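Local atomic coordinates of serine protease inhibitor (PDB entry 2PEF), a protein that probably inhibits serine-type endopeptidases as a member of the serpin family, and is captured here in the latent state. Residues 238-252 and 352-366. Sequence-based numbering, arbitrary orientation.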
ATOM      1  N   TYR A 238      11.839 -15.488   6.634  1.00 10.92           N
ATOM      2  CA  TYR A 238      11.161 -15.750   5.367  1.00 10.81           C
ATOM      3  C   TYR A 238      10.999 -14.469   4.545  1.00 10.57           C
ATOM      4  O   TYR A 238      11.256 -14.455   3.340  1.00 11.54           O
ATOM      5  CB  TYR A 238       9.804 -16.442   5.569  1.00 12.18           C
ATOM      6  CG  TYR A 238       9.098 -16.645   4.252  1.00 13.20           C
ATOM      7  CD1 TYR A 238       9.384 -17.747   3.446  1.00 14.85           C
ATOM      8  CD2 TYR A 238       8.182 -15.702   3.784  1.00 12.68           C
ATOM      9  CE1 TYR A 238       8.756 -17.910   2.214  1.00 14.71           C
ATOM     10  CE2 TYR A 238       7.561 -15.854   2.563  1.00 13.79           C
ATOM     11  CZ  TYR A 238       7.847 -16.957   1.784  1.00 14.15           C
ATOM     12  OH  TYR A 238       7.221 -17.097   0.573  1.00 16.06           O
ATOM     13  N   ILE A 239      10.559 -13.395   5.198  1.00 11.20           N
ATOM     14  CA  ILE A 239      10.352 -12.116   4.517  1.00 11.90           C
ATOM     15  C   ILE A 239      11.678 -11.552   3.998  1.00 11.74           C
ATOM     16  O   ILE A 239      11.731 -10.953   2.924  1.00 12.56           O
ATOM     17  CB  ILE A 239       9.593 -11.115   5.424  1.00 11.86           C
ATOM     18  CG1 ILE A 239       8.147 -11.590   5.617  1.00 12.79           C
ATOM     19  CG2 ILE A 239       9.611  -9.711   4.841  1.00 13.48           C
ATOM     20  CD1 ILE A 239       7.417 -10.897   6.740  1.00 10.55           C
ATOM     21  N   LYS A 240      12.753 -11.783   4.747  1.00 12.70           N
ATOM     22  CA  LYS A 240      14.086 -11.357   4.332  1.00 13.24           C
ATOM     23  C   LYS A 240      14.497 -11.993   2.997  1.00 13.38           C
ATOM     24  O   LYS A 240      15.151 -11.344   2.179  1.00 14.35           O
ATOM     25  CB  LYS A 240      15.108 -11.689   5.423  1.00 12.71           C
ATOM     26  CG  LYS A 240      16.419 -10.941   5.278  1.00 14.44           C
ATOM     27  N   THR A 241      14.098 -13.246   2.778  1.00 13.49           N
ATOM     28  CA  THR A 241      14.437 -13.975   1.546  1.00 13.52           C
ATOM     29  C   THR A 241      13.645 -13.510   0.330  1.00 13.12           C
ATOM     30  O   THR A 241      14.012 -13.810  -0.803  1.00 14.45           O
ATOM     31  CB  THR A 241      14.245 -15.514   1.682  1.00 13.24           C
ATOM     32  OG1 THR A 241      12.847 -15.839   1.767  1.00 14.87           O
ATOM     33  CG2 THR A 241      14.988 -16.054   2.887  1.00 13.77           C
ATOM     34  N   LEU A 242      12.543 -12.802   0.558  1.00 12.89           N
ATOM     35  CA  LEU A 242      11.691 -12.384  -0.548  1.00 12.84           C
ATOM     36  C   LEU A 242      12.342 -11.322  -1.425  1.00 12.46           C
ATOM     37  O   LEU A 242      13.087 -10.468  -0.948  1.00 13.31           O
ATOM     38  CB  LEU A 242      10.340 -11.876  -0.040  1.00 14.31           C
ATOM     39  CG  LEU A 242       9.298 -12.877   0.459  1.00 13.66           C
ATOM     40  CD1 LEU A 242       8.149 -12.098   1.076  1.00 14.49           C
ATOM     41  CD2 LEU A 242       8.798 -13.778  -0.670  1.00 14.58           C
ATOM     42  N   THR A 243      12.062 -11.411  -2.721  1.00 11.54           N
ATOM     43  CA  THR A 243      12.435 -10.392  -3.697  1.00 10.87           C
ATOM     44  C   THR A 243      11.218 -10.200  -4.591  1.00 11.75           C
ATOM     45  O   THR A 243      10.308 -11.028  -4.577  1.00 12.06           O
ATOM     46  CB  THR A 243      13.625 -10.833  -4.577  1.00 10.64           C
ATOM     47  OG1 THR A 243      13.222 -11.923  -5.416  1.00  8.64           O
ATOM     48  CG2 THR A 243      14.834 -11.248  -3.732  1.00 11.29           C
ATOM     49  N   GLY A 244      11.194  -9.125  -5.376  1.00 12.40           N
ATOM     50  CA  GLY A 244      10.130  -8.943  -6.367  1.00 10.35           C
ATOM     51  C   GLY A 244      10.004 -10.165  -7.263  1.00 11.07           C
ATOM     52  O   GLY A 244       8.906 -10.672  -7.477  1.00 11.16           O
ATOM     53  N   GLN A 245      11.148 -10.645  -7.763  1.00 10.97           N
ATOM     54  CA  GLN A 245      11.215 -11.832  -8.627  1.00 12.46           C
ATOM     55  C   GLN A 245      10.602 -13.058  -7.953  1.00 12.61           C
ATOM     56  O   GLN A 245       9.778 -13.760  -8.542  1.00 12.20           O
ATOM     57  CB  GLN A 245      12.676 -12.120  -9.015  1.00 11.31           C
ATOM     58  CG  GLN A 245      12.899 -13.366  -9.861  1.00 17.55           C
ATOM     59  CD  GLN A 245      12.412 -13.207 -11.289  1.00 21.84           C
ATOM     60  OE1 GLN A 245      11.513 -13.925 -11.731  1.00 26.38           O
ATOM     61  NE2 GLN A 245      12.998 -12.261 -12.017  1.00 25.13           N
ATOM     62  N   LYS A 246      11.004 -13.298  -6.709  1.00 11.41           N
ATOM     63  CA  LYS A 246      10.527 -14.446  -5.950  1.00 12.46           C
ATOM     64  C   LYS A 246       9.036 -14.375  -5.661  1.00 12.86           C
ATOM     65  O   LYS A 246       8.346 -15.399  -5.680  1.00 14.63           O
ATOM     66  CB  LYS A 246      11.316 -14.602  -4.652  1.00 12.33           C
ATOM     67  CG  LYS A 246      12.700 -15.180  -4.861  1.00 14.69           C
ATOM     68  CD  LYS A 246      13.315 -15.633  -3.551  1.00 16.69           C
ATOM     69  CE  LYS A 246      14.654 -16.311  -3.784  1.00 22.34           C
ATOM     70  NZ  LYS A 246      14.512 -17.616  -4.500  1.00 19.88           N
ATOM     71  N   PHE A 247       8.530 -13.169  -5.417  1.00 12.62           N
ATOM     72  CA  PHE A 247       7.097 -12.996  -5.180  1.00 12.52           C
ATOM     73  C   PHE A 247       6.265 -13.290  -6.432  1.00 13.48           C
ATOM     74  O   PHE A 247       5.286 -14.029  -6.365  1.00 13.09           O
ATOM     75  CB  PHE A 247       6.789 -11.592  -4.647  1.00 13.32           C
ATOM     76  CG  PHE A 247       5.338 -11.382  -4.311  1.00 11.83           C
ATOM     77  CD1 PHE A 247       4.806 -11.895  -3.135  1.00 14.82           C
ATOM     78  CD2 PHE A 247       4.502 -10.686  -5.180  1.00 12.95           C
ATOM     79  CE1 PHE A 247       3.466 -11.718  -2.821  1.00 15.18           C
ATOM     80  CE2 PHE A 247       3.157 -10.500  -4.874  1.00 13.07           C
ATOM     81  CZ  PHE A 247       2.642 -11.023  -3.690  1.00 12.95           C
ATOM     82  N   ILE A 248       6.648 -12.708  -7.568  1.00 13.58           N
ATOM     83  CA  ILE A 248       5.926 -12.965  -8.816  1.00 14.86           C
ATOM     84  C   ILE A 248       5.997 -14.456  -9.147  1.00 14.59           C
ATOM     85  O   ILE A 248       4.986 -15.064  -9.519  1.00 14.91           O
ATOM     86  CB  ILE A 248       6.448 -12.103 -10.006  1.00 15.37           C
ATOM     87  CG1 ILE A 248       6.348 -10.599  -9.705  1.00 16.75           C
ATOM     88  CG2 ILE A 248       5.704 -12.444 -11.298  1.00 17.49           C
ATOM     89  CD1 ILE A 248       4.927 -10.058  -9.463  1.00 19.10           C
ATOM     90  N   ASP A 249       7.184 -15.043  -8.983  1.00 14.64           N
ATOM     91  CA  ASP A 249       7.404 -16.457  -9.303  1.00 15.63           C
ATOM     92  C   ASP A 249       6.602 -17.427  -8.443  1.00 15.11           C
ATOM     93  O   ASP A 249       6.124 -18.437  -8.943  1.00 13.76           O
ATOM     94  CB  ASP A 249       8.896 -16.808  -9.243  1.00 16.84           C
ATOM     95  CG  ASP A 249       9.666 -16.309 -10.451  1.00 19.77           C
ATOM     96  OD1 ASP A 249       9.052 -15.706 -11.357  1.00 23.94           O
ATOM     97  OD2 ASP A 249      10.897 -16.523 -10.496  1.00 25.92           O
ATOM     98  N   LEU A 250       6.454 -17.133  -7.154  1.00 14.01           N
ATOM     99  CA  LEU A 250       5.716 -18.037  -6.277  1.00 14.25           C
ATOM    100  C   LEU A 250       4.229 -18.104  -6.644  1.00 13.19           C
ATOM    101  O   LEU A 250       3.595 -19.148  -6.475  1.00 14.48           O
ATOM    102  CB  LEU A 250       5.945 -17.710  -4.793  1.00 15.19           C
ATOM    103  CG  LEU A 250       5.375 -16.446  -4.144  1.00 15.12           C
ATOM    104  CD1 LEU A 250       3.940 -16.666  -3.682  1.00 13.55           C
ATOM    105  CD2 LEU A 250       6.242 -16.039  -2.960  1.00 15.43           C
ATOM    106  N   ILE A 251       3.693 -17.001  -7.167  1.00 12.34           N
ATOM    107  CA  ILE A 251       2.314 -16.961  -7.654  1.00 12.94           C
ATOM    108  C   ILE A 251       2.210 -17.674  -9.003  1.00 13.25           C
ATOM    109  O   ILE A 251       1.313 -18.499  -9.207  1.00 15.12           O
ATOM    110  CB  ILE A 251       1.777 -15.505  -7.777  1.00 13.80           C
ATOM    111  CG1 ILE A 251       1.685 -14.839  -6.401  1.00 12.45           C
ATOM    112  CG2 ILE A 251       0.414 -15.484  -8.471  1.00 15.08           C
ATOM    113  CD1 ILE A 251       1.633 -13.320  -6.454  1.00 16.71           C
ATOM    114  N   LYS A 252       3.128 -17.349  -9.915  1.00 13.81           N
ATOM    115  CA  LYS A 252       3.198 -17.993 -11.228  1.00 13.67           C
ATOM    116  C   LYS A 252       3.382 -19.506 -11.108  1.00 14.09           C
ATOM    117  O   LYS A 252       2.836 -20.270 -11.905  1.00 15.30           O
ATOM    118  CB  LYS A 252       4.340 -17.403 -12.061  1.00 14.50           C
ATOM    119  CG  LYS A 252       4.046 -16.045 -12.662  1.00 15.70           C
ATOM    120  CD  LYS A 252       5.161 -15.623 -13.606  1.00 19.79           C
ATOM    121  CE  LYS A 252       4.790 -14.363 -14.368  1.00 22.16           C
ATOM    122  NZ  LYS A 252       5.895 -13.913 -15.259  1.00 22.94           N
ATOM    123  N   ILE A 352       1.848 -14.583   5.884  1.00  9.18           N
ATOM    124  CA  ILE A 352       1.999 -13.412   5.034  1.00  9.65           C
ATOM    125  C   ILE A 352       0.846 -13.469   4.048  1.00  9.57           C
ATOM    126  O   ILE A 352       0.434 -14.552   3.639  1.00 10.25           O
ATOM    127  CB  ILE A 352       3.373 -13.436   4.290  1.00  8.98           C
ATOM    128  CG1 ILE A 352       4.530 -13.171   5.261  1.00 13.47           C
ATOM    129  CG2 ILE A 352       3.431 -12.408   3.148  1.00 12.00           C
ATOM    130  CD1 ILE A 352       4.995 -14.378   6.039  1.00 16.96           C
ATOM    131  N   PHE A 353       0.296 -12.318   3.688  1.00  9.97           N
ATOM    132  CA  PHE A 353      -0.751 -12.301   2.675  1.00  9.39           C
ATOM    133  C   PHE A 353      -0.573 -11.127   1.731  1.00  9.77           C
ATOM    134  O   PHE A 353       0.133 -10.161   2.042  1.00 10.29           O
ATOM    135  CB  PHE A 353      -2.144 -12.267   3.316  1.00 10.72           C
ATOM    136  CG  PHE A 353      -2.446 -10.981   4.014  1.00  7.26           C
ATOM    137  CD1 PHE A 353      -3.023  -9.917   3.326  1.00  9.83           C
ATOM    138  CD2 PHE A 353      -2.155 -10.833   5.359  1.00  7.25           C
ATOM    139  CE1 PHE A 353      -3.288  -8.716   3.973  1.00 11.84           C
ATOM    140  CE2 PHE A 353      -2.412  -9.635   6.015  1.00  9.52           C
ATOM    141  CZ  PHE A 353      -2.987  -8.575   5.322  1.00  9.38           C
ATOM    142  N   ALA A 354      -1.230 -11.224   0.580  1.00 10.38           N
ATOM    143  CA  ALA A 354      -1.265 -10.138  -0.375  1.00  9.87           C
ATOM    144  C   ALA A 354      -2.601 -10.149  -1.094  1.00 10.01           C
ATOM    145  O   ALA A 354      -3.210 -11.204  -1.282  1.00 11.35           O
ATOM    146  CB  ALA A 354      -0.136 -10.257  -1.362  1.00  8.75           C
ATOM    147  N   ILE A 355      -3.061  -8.957  -1.454  1.00  8.67           N
ATOM    148  CA  ILE A 355      -4.159  -8.796  -2.389  1.00  9.44           C
ATOM    149  C   ILE A 355      -3.494  -8.449  -3.717  1.00  9.31           C
ATOM    150  O   ILE A 355      -2.830  -7.413  -3.826  1.00 10.42           O
ATOM    151  CB  ILE A 355      -5.125  -7.676  -1.942  1.00  9.62           C
ATOM    152  CG1 ILE A 355      -5.761  -8.043  -0.592  1.00  7.87           C
ATOM    153  CG2 ILE A 355      -6.175  -7.411  -3.022  1.00 11.05           C
ATOM    154  CD1 ILE A 355      -6.492  -6.903   0.081  1.00 10.22           C
ATOM    155  N   ILE A 356      -3.653  -9.322  -4.712  1.00  9.83           N
ATOM    156  CA  ILE A 356      -2.947  -9.159  -5.987  1.00  9.30           C
ATOM    157  C   ILE A 356      -3.853  -8.825  -7.168  1.00  9.26           C
ATOM    158  O   ILE A 356      -5.003  -9.264  -7.247  1.00  9.76           O
ATOM    159  CB  ILE A 356      -2.047 -10.397  -6.349  1.00  8.98           C
ATOM    160  CG1 ILE A 356      -2.880 -11.678  -6.498  1.00 10.07           C
ATOM    161  CG2 ILE A 356      -0.917 -10.567  -5.332  1.00 10.02           C
ATOM    162  CD1 ILE A 356      -2.204 -12.796  -7.299  1.00  8.52           C
ATOM    163  N   ASP A 357      -3.297  -8.035  -8.082  1.00  9.45           N
ATOM    164  CA  ASP A 357      -3.879  -7.760  -9.382  1.00  9.39           C
ATOM    165  C   ASP A 357      -3.492  -8.936 -10.279  1.00 10.14           C
ATOM    166  O   ASP A 357      -2.319  -9.111 -10.616  1.00 10.21           O
ATOM    167  CB  ASP A 357      -3.314  -6.418  -9.884  1.00  9.52           C
ATOM    168  CG  ASP A 357      -3.373  -6.250 -11.399  1.00 10.89           C
ATOM    169  OD1 ASP A 357      -4.273  -6.808 -12.061  1.00 13.59           O
ATOM    170  OD2 ASP A 357      -2.503  -5.518 -11.923  1.00 13.86           O
ATOM    171  N   ASN A 358      -4.483  -9.751 -10.647  1.00  8.98           N
ATOM    172  CA  ASN A 358      -4.227 -10.963 -11.432  1.00  8.82           C
ATOM    173  C   ASN A 358      -3.657 -10.750 -12.837  1.00 10.41           C
ATOM    174  O   ASN A 358      -3.106 -11.683 -13.429  1.00 12.35           O
ATOM    175  CB  ASN A 358      -5.468 -11.863 -11.465  1.00  8.13           C
ATOM    176  CG  ASN A 358      -5.737 -12.530 -10.133  1.00  8.36           C
ATOM    177  OD1 ASN A 358      -4.810 -12.939  -9.430  1.00 10.20           O
ATOM    178  ND2 ASN A 358      -7.016 -12.650  -9.776  1.00  8.59           N
ATOM    179  N   SER A 359      -3.770  -9.532 -13.363  1.00 10.16           N
ATOM    180  CA  SER A 359      -3.208  -9.226 -14.684  1.00 11.28           C
ATOM    181  C   SER A 359      -1.683  -9.088 -14.656  1.00 11.77           C
ATOM    182  O   SER A 359      -1.027  -9.216 -15.693  1.00 11.35           O
ATOM    183  CB  SER A 359      -3.848  -7.968 -15.283  1.00 12.09           C
ATOM    184  OG  SER A 359      -3.370  -6.791 -14.649  1.00 16.13           O
ATOM    185  N   THR A 360      -1.126  -8.830 -13.472  1.00 11.64           N
ATOM    186  CA  THR A 360       0.312  -8.566 -13.326  1.00 11.66           C
ATOM    187  C   THR A 360       0.967  -9.382 -12.209  1.00 12.05           C
ATOM    188  O   THR A 360       2.188  -9.544 -12.192  1.00 12.91           O
ATOM    189  CB  THR A 360       0.584  -7.076 -13.013  1.00 11.88           C
ATOM    190  OG1 THR A 360      -0.057  -6.731 -11.779  1.00  9.75           O
ATOM    191  CG2 THR A 360       0.085  -6.163 -14.133  1.00 13.42           C
ATOM    192  N   ASN A 361       0.148  -9.879 -11.280  1.00 10.61           N
ATOM    193  CA  ASN A 361       0.607 -10.507 -10.032  1.00 10.21           C
ATOM    194  C   ASN A 361       1.226  -9.529  -9.024  1.00 10.28           C
ATOM    195  O   ASN A 361       1.824  -9.941  -8.027  1.00 12.05           O
ATOM    196  CB  ASN A 361       1.518 -11.708 -10.300  1.00 11.55           C
ATOM    197  CG  ASN A 361       0.761 -12.891 -10.851  1.00 12.99           C
ATOM    198  OD1 ASN A 361      -0.444 -13.020 -10.639  1.00 13.91           O
ATOM    199  ND2 ASN A 361       1.460 -13.765 -11.566  1.00 18.37           N
ATOM    200  N   LEU A 362       1.042  -8.231  -9.267  1.00 10.19           N
ATOM    201  CA  LEU A 362       1.529  -7.195  -8.358  1.00 10.14           C
ATOM    202  C   LEU A 362       0.668  -7.069  -7.102  1.00 11.55           C
ATOM    203  O   LEU A 362      -0.559  -7.126  -7.183  1.00 12.16           O
ATOM    204  CB  LEU A 362       1.600  -5.843  -9.074  1.00 10.58           C
ATOM    205  CG  LEU A 362       2.704  -5.690 -10.123  1.00  9.13           C
ATOM    206  CD1 LEU A 362       2.494  -4.421 -10.941  1.00  8.81           C
ATOM    207  CD2 LEU A 362       4.082  -5.686  -9.473  1.00 10.17           C
ATOM    208  N   PRO A 363       1.310  -6.896  -5.933  1.00 11.33           N
ATOM    209  CA  PRO A 363       0.550  -6.771  -4.689  1.00 11.35           C
ATOM    210  C   PRO A 363       0.003  -5.363  -4.449  1.00 11.95           C
ATOM    211  O   PRO A 363       0.770  -4.427  -4.184  1.00 13.89           O
ATOM    212  CB  PRO A 363       1.578  -7.139  -3.621  1.00 11.30           C
ATOM    213  CG  PRO A 363       2.886  -6.703  -4.194  1.00 11.16           C
ATOM    214  CD  PRO A 363       2.767  -6.835  -5.699  1.00 12.40           C
ATOM    215  N   ILE A 364      -1.317  -5.224  -4.542  1.00 11.31           N
ATOM    216  CA  ILE A 364      -1.991  -3.971  -4.192  1.00 11.79           C
ATOM    217  C   ILE A 364      -1.828  -3.706  -2.696  1.00 11.15           C
ATOM    218  O   ILE A 364      -1.527  -2.585  -2.290  1.00 11.79           O
ATOM    219  CB  ILE A 364      -3.502  -3.996  -4.574  1.00 12.35           C
ATOM    220  CG1 ILE A 364      -3.698  -4.385  -6.049  1.00 13.58           C
ATOM    221  CG2 ILE A 364      -4.189  -2.668  -4.233  1.00 12.71           C
ATOM    222  CD1 ILE A 364      -3.126  -3.402  -7.066  1.00 19.08           C
ATOM    223  N   PHE A 365      -2.033  -4.756  -1.902  1.00 10.90           N
ATOM    224  CA  PHE A 365      -1.777  -4.766  -0.465  1.00 10.66           C
ATOM    225  C   PHE A 365      -0.920  -5.979  -0.131  1.00  9.80           C
ATOM    226  O   PHE A 365      -1.044  -7.038  -0.762  1.00 10.14           O
ATOM    227  CB  PHE A 365      -3.093  -4.847   0.315  1.00  9.88           C
ATOM    228  CG  PHE A 365      -3.892  -3.573   0.302  1.00  8.20           C
ATOM    229  CD1 PHE A 365      -4.760  -3.285  -0.753  1.00 10.20           C
ATOM    230  CD2 PHE A 365      -3.793  -2.666   1.357  1.00  8.94           C
ATOM    231  CE1 PHE A 365      -5.510  -2.109  -0.760  1.00 11.96           C
ATOM    232  CE2 PHE A 365      -4.532  -1.487   1.357  1.00 10.07           C
ATOM    233  CZ  PHE A 365      -5.391  -1.206   0.299  1.00 10.61           C
ATOM    234  N   ILE A 366      -0.042  -5.825   0.854  1.00  9.71           N
ATOM    235  CA  ILE A 366       0.774  -6.942   1.340  1.00  9.78           C
ATOM    236  C   ILE A 366       1.011  -6.772   2.843  1.00  9.43           C
ATOM    237  O   ILE A 366       1.272  -5.665   3.321  1.00  9.44           O
ATOM    238  CB  ILE A 366       2.091  -7.121   0.518  1.00 10.36           C
ATOM    239  CG1 ILE A 366       2.849  -8.380   0.957  1.00  9.84           C
ATOM    240  CG2 ILE A 366       2.970  -5.867   0.589  1.00  9.76           C
ATOM    241  CD1 ILE A 366       3.893  -8.859  -0.055  1.00  9.18           C
TER
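Phe247 and Ile251 pack on Ala354 and Ile356 in a buried, apolar helix-on-sheet contact, where the two short helices in 238-252 cover one face of the C-terminal beta hairpin 352-366. Helix 244-252 runs across strand 352-357 at 78°, their axes 11.9 Å apart at closest approach, a spacing that large side chains fill. Phe247 contributes the largest share from the helical side: with CG anti to the backbone N (chi1 -177°), its ring presents an edge to Ala354 CB, Ile356 CG2 and Asn361 O. CZ lies 3.7 Å from Ala354 CB, a single methyl that leaves room for the ring. Pro363 slides past obliquely, its CD 3.8 Å from Phe247 CE2, and Ile366 points back at the ring, CD1 near CE1. A leucine in place of Phe247 would probably leave a gap between Ala354, Ile356, Pro363 and Ile366. In the serpin fold these are strands s4B and s5B of beta-sheet B, covered by helices hG and hH; strand 222-229 (s3B) adjoins them, and Ile355 and Phe365 face strand 322-331 of sheet A. Ile251 meets Ile356 tip to tip, CD1 3.9 Å from CG2; the chi1 of Ile356 (61°) sets that methyl against both Ile251 and the Phe247 ring. Ile251 CG2 also rests 3.4 Å from Asn361 OD1. Asn361, whose positive phi asparagine tolerates well, closes the hairpin turn after the Asx turn of Asp357, its N bonded to Asp357 O. Its carbonyl O, 3.4 Å from Ile248 CD1, is buried without a polar partner. Lys252 lays its aliphatic CG beside Asn361 ND2, while its ammonium bonds Tyr11 of helix 7-22. At the other end, Ile352 sends CD1 to Tyr238 CD2 (4.1 Å) and CG1 to Ile239 CD1 (4.0 Å).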